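Local coordinates for uncharacterized protein (Legionella pneumophila subsp. pneumophila, PDB 5L0L) that is of unknown function but carries a HIT-related domain, here crystallised as one fragment of a probable membrane protein with a predicted transmembrane helix, at residues Asp138-Tyr141 and Val145-Arg148; Ile40-Pro43 and Tyr49-Ile52; Thr24-Ile29 and Ala184-Lys189; Tyr90-Leu95 and Ala191-Ser196. One frame throughout, in Å; residues are numbered along the deposited sequence. Where two conformers were deposited one is given.

Contact 1. Residues Asp138-Tyr141 and Val145-Arg148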
loop_
_atom_site.group_PDB
_atom_site.type_symbol
_atom_site.label_atom_id
_atom_site.label_comp_id
_atom_site.label_asym_id
_atom_site.label_seq_id
_atom_site.Cartn_x
_atom_site.Cartn_y
_atom_site.Cartn_z
ATOM N N ASP A 138 -19.717 -8.932 9.906
ATOM C CA ASP A 138 -20.916 -9.733 9.689
ATOM C C ASP A 138 -21.881 -9.163 8.643
ATOM O O ASP A 138 -22.875 -9.831 8.324
ATOM C CB ASP A 138 -21.684 -9.895 11.017
ATOM C CG ASP A 138 -21.027 -10.889 11.964
ATOM O OD1 ASP A 138 -20.329 -11.805 11.469
ATOM O OD2 ASP A 138 -21.264 -10.828 13.200
HETATM N N MSE A 139 -21.620 -7.978 8.105
HETATM C CA MSE A 139 -22.517 -7.390 7.111
HETATM C C MSE A 139 -22.223 -7.947 5.726
HETATM O O MSE A 139 -21.062 -8.027 5.322
HETATM C CB MSE A 139 -22.351 -5.874 7.163
HETATM C CG MSE A 139 -22.964 -5.106 6.008
HETATM SE SE MSE A 139 -24.915 -5.142 6.129
HETATM C CE MSE A 139 -25.303 -3.206 6.055
ATOM N N GLU A 140 -23.280 -8.315 4.994
ATOM C CA GLU A 140 -23.142 -8.754 3.592
ATOM C C GLU A 140 -23.220 -7.542 2.678
ATOM O O GLU A 140 -24.274 -7.246 2.105
ATOM C CB GLU A 140 -24.179 -9.853 3.274
ATOM C CG GLU A 140 -23.983 -11.055 4.234
ATOM C CD GLU A 140 -24.759 -12.312 3.831
ATOM O OE1 GLU A 140 -25.762 -12.205 3.106
ATOM O OE2 GLU A 140 -24.346 -13.417 4.273
ATOM N N TYR A 141 -22.088 -6.857 2.536
ATOM C CA TYR A 141 -21.985 -5.670 1.678
ATOM C C TYR A 141 -22.300 -6.049 0.223
ATOM O O TYR A 141 -22.873 -5.242 -0.539
ATOM C CB TYR A 141 -20.617 -4.987 1.806
ATOM C CG TYR A 141 -20.374 -4.334 3.139
ATOM C CD1 TYR A 141 -19.816 -5.040 4.199
ATOM C CD2 TYR A 141 -20.681 -2.991 3.346
ATOM C CE1 TYR A 141 -19.581 -4.430 5.430
ATOM C CE2 TYR A 141 -20.470 -2.380 4.587
ATOM C CZ TYR A 141 -19.923 -3.099 5.623
ATOM O OH TYR A 141 -19.715 -2.478 6.834
ATOM N N VAL A 145 -22.670 -12.544 0.922
ATOM C CA VAL A 145 -21.224 -12.676 1.182
ATOM C C VAL A 145 -20.842 -11.751 2.352
ATOM O O VAL A 145 -20.644 -10.559 2.162
ATOM C CB VAL A 145 -20.374 -12.326 -0.057
ATOM C CG1 VAL A 145 -18.919 -12.745 0.179
ATOM C CG2 VAL A 145 -20.925 -12.920 -1.358
ATOM N N PRO A 146 -20.701 -12.305 3.561
ATOM C CA PRO A 146 -20.254 -11.481 4.690
ATOM C C PRO A 146 -18.839 -10.971 4.400
ATOM O O PRO A 146 -18.042 -11.687 3.794
ATOM C CB PRO A 146 -20.203 -12.459 5.879
ATOM C CG PRO A 146 -20.859 -13.686 5.404
ATOM C CD PRO A 146 -20.934 -13.707 3.933
ATOM N N LEU A 147 -18.566 -9.756 4.819
ATOM C CA LEU A 147 -17.259 -9.170 4.608
ATOM C C LEU A 147 -16.141 -10.007 5.229
ATOM O O LEU A 147 -15.141 -10.288 4.576
ATOM C CB LEU A 147 -17.231 -7.744 5.177
ATOM C CG LEU A 147 -15.901 -6.979 4.958
ATOM C CD1 LEU A 147 -15.695 -6.690 3.475
ATOM C CD2 LEU A 147 -15.887 -5.694 5.792
ATOM N N ARG A 148 -16.349 -10.418 6.483
ATOM C CA ARG A 148 -15.357 -11.119 7.284
ATOM C C ARG A 148 -14.137 -10.236 7.555
ATOM O O ARG A 148 -14.127 -9.043 7.220
ATOM C CB ARG A 148 -14.964 -12.467 6.641
ATOM C CG ARG A 148 -16.166 -13.375 6.395
ATOM C CD ARG A 148 -15.734 -14.443 5.414
ATOM N NE ARG A 148 -16.748 -15.440 5.235
ATOM C CZ ARG A 148 -17.513 -15.620 4.158
ATOM N NH1 ARG A 148 -17.443 -14.866 3.069
ATOM N NH2 ARG A 148 -18.409 -16.587 4.218
#
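With CG anti to its carbonyl carbon (chi1 -58°) and the chain extended beyond it, Glu-140 runs side by side with Pro-146, and its carboxylate oxygen OE2 ends 3.4 Å from ring atom CD of the proline. Leu-147 has CG anti to the backbone N (chi1 -177°), which brings CD2 within 3.9 Å of Tyr-141 CE1, while its CB lies at the edge of that ring, near the ring plane, 3.9 Å from CD1. Within its own segment, CG of the selenomethionine Met-139, in one of its two conformers, lies over one face of the ring. Between the backbones a single hydrogen bond runs from Leu-147 N to Met-139 O (3.1 Å). Met-139 O also takes a weak bond from Tyr-141 N, which closes an inverse gamma turn centred on Glu-140. At that turn the CA of Glu-140 makes a CH···O contact of 3.4 Å with Val-145 O. The two segments, three residues apart, fold back on each other within the long loop that joins strand 128-134 to helix 176-194. Tyr-141 OH is hydrogen-bonded to Asp-136 N, and Lys-2 of the second subunit packs against Met-139 and Tyr-141. Val-145 packs on Glu-178 and Ala-181 of the helix, and its O accepts from Tyr-49 OH, just before strand 51-58.

Contact 2. Residues Ile40-Pro43 and Tyr49-Ile52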
loop_
_atom_site.group_PDB
_atom_site.type_symbol
_atom_site.label_atom_id
_atom_site.label_comp_id
_atom_site.label_asym_id
_atom_site.label_seq_id
_atom_site.Cartn_x
_atom_site.Cartn_y
_atom_site.Cartn_z
ATOM N N ILE A 40 -7.553 -9.653 -9.633
ATOM C CA ILE A 40 -8.284 -10.889 -9.345
ATOM C C ILE A 40 -8.715 -10.908 -7.881
ATOM O O ILE A 40 -8.068 -10.285 -7.030
ATOM C CB ILE A 40 -7.449 -12.177 -9.686
ATOM C CG1 ILE A 40 -6.362 -12.438 -8.643
ATOM C CG2 ILE A 40 -6.815 -12.073 -11.079
ATOM C CD1 ILE A 40 -5.606 -13.732 -8.862
ATOM N N LEU A 41 -9.800 -11.610 -7.567
ATOM C CA LEU A 41 -10.082 -11.901 -6.160
ATOM C C LEU A 41 -9.046 -12.926 -5.674
ATOM O O LEU A 41 -8.639 -13.830 -6.424
ATOM C CB LEU A 41 -11.504 -12.416 -5.929
ATOM C CG LEU A 41 -12.596 -11.373 -6.013
ATOM C CD1 LEU A 41 -13.939 -12.086 -6.121
ATOM C CD2 LEU A 41 -12.593 -10.446 -4.792
ATOM N N ASN A 42 -8.601 -12.756 -4.440
ATOM C CA ASN A 42 -7.620 -13.667 -3.865
ATOM C C ASN A 42 -8.214 -15.080 -3.780
ATOM O O ASN A 42 -9.224 -15.263 -3.097
ATOM C CB ASN A 42 -7.180 -13.169 -2.492
ATOM C CG ASN A 42 -5.997 -13.944 -1.958
ATOM O OD1 ASN A 42 -6.041 -15.182 -1.887
ATOM N ND2 ASN A 42 -4.947 -13.245 -1.567
ATOM N N PRO A 43 -7.611 -16.070 -4.466
ATOM C CA PRO A 43 -8.246 -17.394 -4.498
ATOM C C PRO A 43 -8.223 -18.146 -3.179
ATOM O O PRO A 43 -9.022 -19.068 -3.027
ATOM C CB PRO A 43 -7.433 -18.195 -5.532
ATOM C CG PRO A 43 -6.291 -17.346 -5.923
ATOM C CD PRO A 43 -6.455 -15.962 -5.388
ATOM N N TYR A 49 -13.109 -9.205 1.102
ATOM C CA TYR A 49 -13.151 -9.276 -0.358
ATOM C C TYR A 49 -11.772 -8.966 -0.961
ATOM O O TYR A 49 -11.664 -8.177 -1.887
ATOM C CB TYR A 49 -14.236 -8.323 -0.927
ATOM C CG TYR A 49 -15.618 -8.361 -0.299
ATOM C CD1 TYR A 49 -16.152 -9.530 0.269
ATOM C CD2 TYR A 49 -16.403 -7.231 -0.278
ATOM C CE1 TYR A 49 -17.417 -9.536 0.830
ATOM C CE2 TYR A 49 -17.694 -7.237 0.231
ATOM C CZ TYR A 49 -18.200 -8.378 0.794
ATOM O OH TYR A 49 -19.435 -8.375 1.346
ATOM N N ARG A 50 -10.709 -9.571 -0.402
ATOM C CA ARG A 50 -9.346 -9.294 -0.858
ATOM C C ARG A 50 -9.197 -9.457 -2.365
ATOM O O ARG A 50 -9.659 -10.483 -2.927
ATOM C CB ARG A 50 -8.355 -10.246 -0.203
ATOM C CG ARG A 50 -7.878 -9.872 1.161
ATOM C CD ARG A 50 -7.016 -11.004 1.732
ATOM N NE ARG A 50 -5.696 -11.040 1.128
ATOM C CZ ARG A 50 -4.641 -11.700 1.640
ATOM N NH1 ARG A 50 -4.765 -12.477 2.714
ATOM N NH2 ARG A 50 -3.458 -11.593 1.041
ATOM N N ILE A 51 -8.521 -8.495 -2.996
ATOM C CA ILE A 51 -8.039 -8.640 -4.366
ATOM C C ILE A 51 -6.513 -8.614 -4.405
ATOM O O ILE A 51 -5.858 -8.156 -3.466
ATOM C CB ILE A 51 -8.588 -7.559 -5.314
ATOM C CG1 ILE A 51 -8.161 -6.171 -4.854
ATOM C CG2 ILE A 51 -10.101 -7.721 -5.469
ATOM C CD1 ILE A 51 -8.438 -5.070 -5.851
ATOM N N ILE A 52 -5.969 -9.153 -5.485
ATOM C CA ILE A 52 -4.539 -9.019 -5.815
ATOM C C ILE A 52 -4.469 -8.242 -7.127
ATOM O O ILE A 52 -5.172 -8.562 -8.093
ATOM C CB ILE A 52 -3.879 -10.379 -6.006
ATOM C CG1 ILE A 52 -4.054 -11.254 -4.753
ATOM C CG2 ILE A 52 -2.385 -10.224 -6.349
ATOM C CD1 ILE A 52 -3.744 -12.725 -4.987
HETATM O O HOH W 1 -5.060 -10.156 -1.525
#
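The loop end of a beta hairpin, where strand 35-41 runs out and strand 51-58 begins, is held by three backbone hydrogen bonds. Ile-40 and Ile-52 form an antiparallel hydrogen-bonded pair: Ile-40 N reaches Ile-52 O at 3.0 Å, and Ile-52 N returns to Ile-40 O at 2.8 Å. Next comes the non-hydrogen-bonded pair of Leu-41 and Ile-51, whose side chains diverge, although Leu-41 CD2 meets Ile-51 CG2 at 3.8 Å. Beyond the strands, Asn-42 N gives an almost straight bond (177°) to Arg-50 O. These strands lie inside the six-stranded antiparallel sheet of the HIT-related domain, with 25-31 and 128-134 as the pair's outer neighbours. Asn-42 CG is anti to its backbone N (chi1 -170°), a torsion that lays the amide alongside Arg-50 with ND2 over one guanidinium face, toward its rim, the planes 60° apart. OD1 accepts from Thr-44 N. ND2 and NH2 are both donors; a water joins the groups instead, accepting from Asn-42 ND2 and Arg-50 NE (2.9 Å) and donating to Ile-51 O. Asp-45 forms a salt bridge with Arg-50 NH1, and a bound sulfate lies about 5 Å from the arginine side chain.

Contact 3. Residues Thr24-Ile29 and Ala184-Lys189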
loop_
_atom_site.group_PDB
_atom_site.type_symbol
_atom_site.label_atom_id
_atom_site.label_comp_id
_atom_site.label_asym_id
_atom_site.label_seq_id
_atom_site.Cartn_x
_atom_site.Cartn_y
_atom_site.Cartn_z
ATOM N N THR A 24 -10.899 -16.531 -10.661
ATOM C CA THR A 24 -11.185 -15.353 -9.836
ATOM C C THR A 24 -10.851 -14.019 -10.511
ATOM O O THR A 24 -10.866 -12.986 -9.863
ATOM C CB THR A 24 -10.470 -15.417 -8.468
ATOM O OG1 THR A 24 -9.059 -15.284 -8.621
ATOM C CG2 THR A 24 -10.775 -16.722 -7.769
ATOM N N SER A 25 -10.624 -14.037 -11.820
ATOM C CA SER A 25 -10.229 -12.811 -12.493
ATOM C C SER A 25 -11.399 -11.814 -12.667
ATOM O O SER A 25 -12.489 -12.179 -13.154
ATOM C CB SER A 25 -9.556 -13.146 -13.836
ATOM O OG SER A 25 -9.147 -11.942 -14.458
ATOM N N ILE A 26 -11.143 -10.567 -12.296
ATOM C CA ILE A 26 -12.057 -9.458 -12.474
ATOM C C ILE A 26 -11.761 -8.734 -13.792
ATOM O O ILE A 26 -12.683 -8.487 -14.574
ATOM C CB ILE A 26 -11.983 -8.464 -11.304
ATOM C CG1 ILE A 26 -12.403 -9.164 -9.997
ATOM C CG2 ILE A 26 -12.808 -7.195 -11.573
ATOM C CD1 ILE A 26 -11.937 -8.459 -8.728
ATOM N N ALA A 27 -10.504 -8.370 -14.011
ATOM C CA ALA A 27 -10.150 -7.519 -15.183
ATOM C C ALA A 27 -8.681 -7.522 -15.486
ATOM O O ALA A 27 -7.858 -7.873 -14.639
ATOM C CB ALA A 27 -10.622 -6.072 -14.975
ATOM N N VAL A 28 -8.356 -7.092 -16.715
ATOM C CA VAL A 28 -7.020 -6.682 -17.068
ATOM C C VAL A 28 -7.058 -5.178 -17.363
ATOM O O VAL A 28 -7.976 -4.675 -18.028
ATOM C CB VAL A 28 -6.455 -7.495 -18.257
ATOM C CG1 VAL A 28 -5.135 -6.932 -18.744
ATOM C CG2 VAL A 28 -6.268 -8.964 -17.860
ATOM N N ILE A 29 -6.054 -4.470 -16.862
ATOM C CA ILE A 29 -5.973 -3.013 -16.942
ATOM C C ILE A 29 -4.602 -2.646 -17.513
ATOM O O ILE A 29 -3.580 -3.106 -16.998
ATOM C CB ILE A 29 -6.229 -2.364 -15.576
ATOM C CG1 ILE A 29 -7.550 -2.956 -15.018
ATOM C CG2 ILE A 29 -6.187 -0.834 -15.699
ATOM C CD1 ILE A 29 -8.172 -2.382 -13.764
ATOM N N ALA A 184 -19.006 -11.128 -9.684
ATOM C CA ALA A 184 -19.984 -10.417 -10.515
ATOM C C ALA A 184 -20.148 -8.970 -10.047
ATOM O O ALA A 184 -20.220 -8.057 -10.885
ATOM C CB ALA A 184 -21.325 -11.162 -10.493
HETATM N N MSE A 185 -20.198 -8.735 -8.731
HETATM C CA MSE A 185 -20.392 -7.368 -8.234
HETATM C C MSE A 185 -19.162 -6.516 -8.421
HETATM O O MSE A 185 -19.285 -5.334 -8.744
HETATM C CB MSE A 185 -20.877 -7.372 -6.787
HETATM C CG MSE A 185 -21.355 -6.019 -6.295
HETATM SE SE MSE A 185 -22.856 -5.298 -7.353
HETATM C CE MSE A 185 -24.300 -6.272 -6.636
ATOM N N PHE A 186 -17.964 -7.086 -8.211
ATOM C CA PHE A 186 -16.732 -6.325 -8.487
ATOM C C PHE A 186 -16.678 -5.903 -9.959
ATOM O O PHE A 186 -16.370 -4.746 -10.258
ATOM C CB PHE A 186 -15.478 -7.083 -8.091
ATOM C CG PHE A 186 -15.014 -6.781 -6.683
ATOM C CD1 PHE A 186 -15.724 -7.252 -5.597
ATOM C CD2 PHE A 186 -13.879 -6.017 -6.448
ATOM C CE1 PHE A 186 -15.323 -6.972 -4.291
ATOM C CE2 PHE A 186 -13.459 -5.747 -5.138
ATOM C CZ PHE A 186 -14.180 -6.231 -4.062
ATOM N N LYS A 187 -17.008 -6.830 -10.859
ATOM C CA LYS A 187 -17.020 -6.502 -12.298
ATOM C C LYS A 187 -18.011 -5.380 -12.627
ATOM O O LYS A 187 -17.672 -4.434 -13.323
ATOM C CB LYS A 187 -17.339 -7.733 -13.140
ATOM C CG LYS A 187 -16.234 -8.752 -13.184
ATOM C CD LYS A 187 -16.668 -9.994 -13.914
ATOM C CE LYS A 187 -15.611 -11.090 -13.870
ATOM N NZ LYS A 187 -16.074 -12.334 -14.540
ATOM N N LEU A 188 -19.216 -5.480 -12.092
ATOM C CA LEU A 188 -20.233 -4.478 -12.332
ATOM C C LEU A 188 -19.846 -3.112 -11.778
ATOM O O LEU A 188 -19.971 -2.100 -12.482
ATOM C CB LEU A 188 -21.595 -4.922 -11.801
ATOM C CG LEU A 188 -22.734 -3.921 -12.038
ATOM C CD1 LEU A 188 -22.913 -3.632 -13.515
ATOM C CD2 LEU A 188 -24.030 -4.447 -11.429
ATOM N N LYS A 189 -19.368 -3.068 -10.530
ATOM C CA LYS A 189 -19.010 -1.789 -9.937
ATOM C C LYS A 189 -17.835 -1.157 -10.702
ATOM O O LYS A 189 -17.814 0.045 -10.909
ATOM C CB LYS A 189 -18.693 -1.918 -8.439
ATOM C CG LYS A 189 -19.889 -2.273 -7.559
ATOM C CD LYS A 189 -21.017 -1.296 -7.678
ATOM C CE LYS A 189 -22.159 -1.507 -6.683
ATOM N NZ LYS A 189 -23.280 -0.663 -7.207
HETATM O O HOH W 2 -13.934 -14.111 -14.044
#
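Strand 25-29 and helix 184-189 run at 32° to each other, their axes 8.3 Å apart at closest approach, with Ile-26 and Lys-187 the nearest residues along the backbone. Ile-26 belongs to a classic beta bulge, in which it and Ala-27 both face Val-39 of the adjoining strand; helix 176-194 here lies against the antiparallel sheet of the HIT-related domain. Ile-26 carries the apolar part of the contact with its two branches. CD1 crosses to Phe-186, 3.9 Å from both CB and CD2, and meets the phenyl ring obliquely. CG2, anti to the backbone N (chi1 -62° for CG1), turns to Lys-187 instead and lies 4.1 Å from its CG. Beyond these atoms the ring of Phe-186 leads away to helix 73-92, where it packs edge-to-face with Tyr-90. Leu-183 and Leu-190 of the same helix as Phe-186 also touch Ile-26, a buried side chain of the sheet packed against the helix. Lys-187 is extended beyond CG and runs its methylenes obliquely past the carbonyls of Ile-26 and Ser-25. Its ammonium is hydrogen-bonded to His-212 O, at the end of edge strand 207-211. The same NZ gives a hydrogen bond to a water (2.8 Å), which in turn donates to Ser-25 O at 2.6 Å, while CE lies 3.4 Å from that carbonyl oxygen.

Contact 4. Residues Tyr90-Leu95 and Ala191-Ser196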
loop_
_atom_site.group_PDB
_atom_site.type_symbol
_atom_site.label_atom_id
_atom_site.label_comp_id
_atom_site.label_asym_id
_atom_site.label_seq_id
_atom_site.Cartn_x
_atom_site.Cartn_y
_atom_site.Cartn_z
ATOM N N TYR A 90 -14.119 -0.351 -3.766
ATOM C CA TYR A 90 -14.361 -0.541 -2.343
ATOM C C TYR A 90 -15.212 0.597 -1.763
ATOM O O TYR A 90 -16.155 0.365 -0.993
ATOM C CB TYR A 90 -13.036 -0.701 -1.572
ATOM C CG TYR A 90 -12.400 -2.023 -1.858
ATOM C CD1 TYR A 90 -12.755 -3.156 -1.122
ATOM C CD2 TYR A 90 -11.526 -2.171 -2.915
ATOM C CE1 TYR A 90 -12.194 -4.381 -1.388
ATOM C CE2 TYR A 90 -10.979 -3.392 -3.219
ATOM C CZ TYR A 90 -11.304 -4.499 -2.460
ATOM O OH TYR A 90 -10.747 -5.716 -2.769
ATOM N N GLU A 91 -14.892 1.826 -2.162
ATOM C CA GLU A 91 -15.643 3.012 -1.716
ATOM C C GLU A 91 -17.126 2.893 -2.106
ATOM O O GLU A 91 -17.999 3.125 -1.268
ATOM C CB GLU A 91 -15.034 4.301 -2.314
ATOM C CG GLU A 91 -15.581 5.599 -1.736
ATOM C CD GLU A 91 -14.964 5.985 -0.391
ATOM O OE1 GLU A 91 -15.711 6.642 0.395
ATOM O OE2 GLU A 91 -13.742 5.691 -0.129
ATOM N N LYS A 92 -17.406 2.501 -3.345
ATOM C CA LYS A 92 -18.793 2.337 -3.820
ATOM C C LYS A 92 -19.566 1.184 -3.175
ATOM O O LYS A 92 -20.786 1.098 -3.300
ATOM C CB LYS A 92 -18.796 2.080 -5.309
ATOM C CG LYS A 92 -18.560 3.295 -6.157
ATOM C CD LYS A 92 -18.268 2.824 -7.555
ATOM C CE LYS A 92 -19.535 2.397 -8.266
ATOM N NZ LYS A 92 -19.200 1.974 -9.621
ATOM N N LEU A 93 -18.842 0.245 -2.591
ATOM C CA LEU A 93 -19.419 -0.809 -1.748
ATOM C C LEU A 93 -19.659 -0.396 -0.297
ATOM O O LEU A 93 -20.305 -1.135 0.441
ATOM C CB LEU A 93 -18.560 -2.073 -1.796
ATOM C CG LEU A 93 -18.503 -2.792 -3.128
ATOM C CD1 LEU A 93 -17.365 -3.790 -3.137
ATOM C CD2 LEU A 93 -19.859 -3.469 -3.429
ATOM N N GLY A 94 -19.197 0.791 0.098
ATOM C CA GLY A 94 -19.377 1.303 1.439
ATOM C C GLY A 94 -18.308 0.873 2.413
ATOM O O GLY A 94 -18.519 0.940 3.645
ATOM N N LEU A 95 -17.152 0.458 1.883
ATOM C CA LEU A 95 -16.065 -0.074 2.717
ATOM C C LEU A 95 -14.931 0.916 2.902
ATOM O O LEU A 95 -14.673 1.762 2.024
ATOM C CB LEU A 95 -15.514 -1.332 2.060
ATOM C CG LEU A 95 -16.571 -2.443 1.898
ATOM C CD1 LEU A 95 -16.091 -3.535 0.972
ATOM C CD2 LEU A 95 -16.920 -2.995 3.266
ATOM N N ALA A 191 -17.103 -1.715 -13.937
ATOM C CA ALA A 191 -17.614 -1.315 -15.256
ATOM C C ALA A 191 -18.411 -0.019 -15.128
ATOM O O ALA A 191 -18.263 0.876 -15.980
ATOM C CB ALA A 191 -18.437 -2.417 -15.896
ATOM N N GLU A 192 -19.211 0.109 -14.067
ATOM C CA GLU A 192 -19.947 1.362 -13.825
ATOM C C GLU A 192 -18.995 2.530 -13.614
ATOM O O GLU A 192 -19.190 3.637 -14.147
ATOM C CB GLU A 192 -20.880 1.235 -12.630
ATOM C CG GLU A 192 -22.102 0.384 -12.935
ATOM C CD GLU A 192 -22.913 -0.030 -11.730
ATOM O OE1 GLU A 192 -22.474 0.115 -10.583
ATOM O OE2 GLU A 192 -24.028 -0.549 -11.927
ATOM N N TYR A 193 -17.983 2.283 -12.805
ATOM C CA TYR A 193 -17.035 3.348 -12.462
ATOM C C TYR A 193 -16.312 3.864 -13.692
ATOM O O TYR A 193 -16.104 5.085 -13.836
ATOM C CB TYR A 193 -16.022 2.922 -11.381
ATOM C CG TYR A 193 -15.226 4.128 -10.916
ATOM C CD1 TYR A 193 -15.826 5.121 -10.134
ATOM C CD2 TYR A 193 -13.926 4.340 -11.351
ATOM C CE1 TYR A 193 -15.127 6.256 -9.741
ATOM C CE2 TYR A 193 -13.223 5.470 -10.968
ATOM C CZ TYR A 193 -13.809 6.418 -10.163
ATOM O OH TYR A 193 -13.095 7.558 -9.788
ATOM N N VAL A 194 -15.916 2.960 -14.566
ATOM C CA VAL A 194 -15.200 3.332 -15.794
ATOM C C VAL A 194 -16.034 4.245 -16.731
ATOM O O VAL A 194 -15.447 5.007 -17.514
ATOM C CB VAL A 194 -14.765 2.057 -16.537
ATOM C CG1 VAL A 194 -14.410 2.309 -17.987
ATOM C CG2 VAL A 194 -13.615 1.404 -15.818
ATOM N N ASN A 195 -17.361 4.114 -16.639
ATOM C CA ASN A 195 -18.337 4.950 -17.343
ATOM C C ASN A 195 -18.630 6.311 -16.665
ATOM O O ASN A 195 -19.392 7.096 -17.223
ATOM C CB ASN A 195 -19.653 4.163 -17.514
ATOM C CG ASN A 195 -19.492 2.896 -18.356
ATOM O OD1 ASN A 195 -20.234 1.897 -18.196
ATOM N ND2 ASN A 195 -18.521 2.927 -19.262
ATOM N N SER A 196 -18.058 6.596 -15.484
ATOM C CA SER A 196 -18.353 7.833 -14.740
ATOM C C SER A 196 -17.498 9.046 -15.180
ATOM O O SER A 196 -16.397 8.882 -15.694
ATOM C CB SER A 196 -18.180 7.630 -13.241
ATOM O OG SER A 196 -16.809 7.549 -12.888
#
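Lys-92 points its CB toward helix 176-194 and spans the gap to Glu-192 and Tyr-193 with its side chain alone. From CB the chain leaves with CG anti to the carbonyl carbon and turns about its CG-CD bond (chi3 77°). CD approaches the ring of Tyr-193 obliquely, and CE carries on to the ammonium. NZ does the touching: it lies 3.5 Å from Glu-192 CB, 3.8 Å from Tyr-193 CB and 3.4 Å from Tyr-193 N, a fellow donor. Its nearest charge is Glu-192 OE1, a long salt bridge of 3.9 Å, while its hydrogen bond goes to Lys-189 O, one turn back on the helix. The lysine thus ties together the C-terminal ends of two neighbouring helices that pack against the sheet of this HIT-related domain. Its own helix closes in a Schellman motif at Gly-94, whose phi is positive (87°), with Leu-95 N bonded to Tyr-90 O and Gly-94 N to Glu-91 O. Just past the end of the partner helix, Ser-196 is the N-cap of helix 197-203: OG caps Phe-199 N and donates to Tyr-193 O at 2.7 Å, on a lone pair. Val-73 of the second subunit packs on Tyr-193.

How the contacts relate
Tyr-49 of contact 2 links all four sites. Its OH reaches Val-145 O of contact 1 at 2.6 Å, its backbone O accepts from Tyr-90 OH of contact 4 at 2.8 Å, and its CB rests on Phe-186 CZ of contact 3. Contacts 2 and 3 are closest, centres about 10 Å apart, on neighbouring strands joined by Leu-41 O and Thr-24 OG1 (2.7 Å). Contacts 3 and 4 share helix 176-194. Contact 1 meets contact 4 through Tyr-141 and Leu-147 against Leu-95, and both touch the second subunit; contacts 1 and 3 do not touch. The sulfate near Arg-50 of contact 2 probably comes from the crystallisation liquor, though it may mark a pocket.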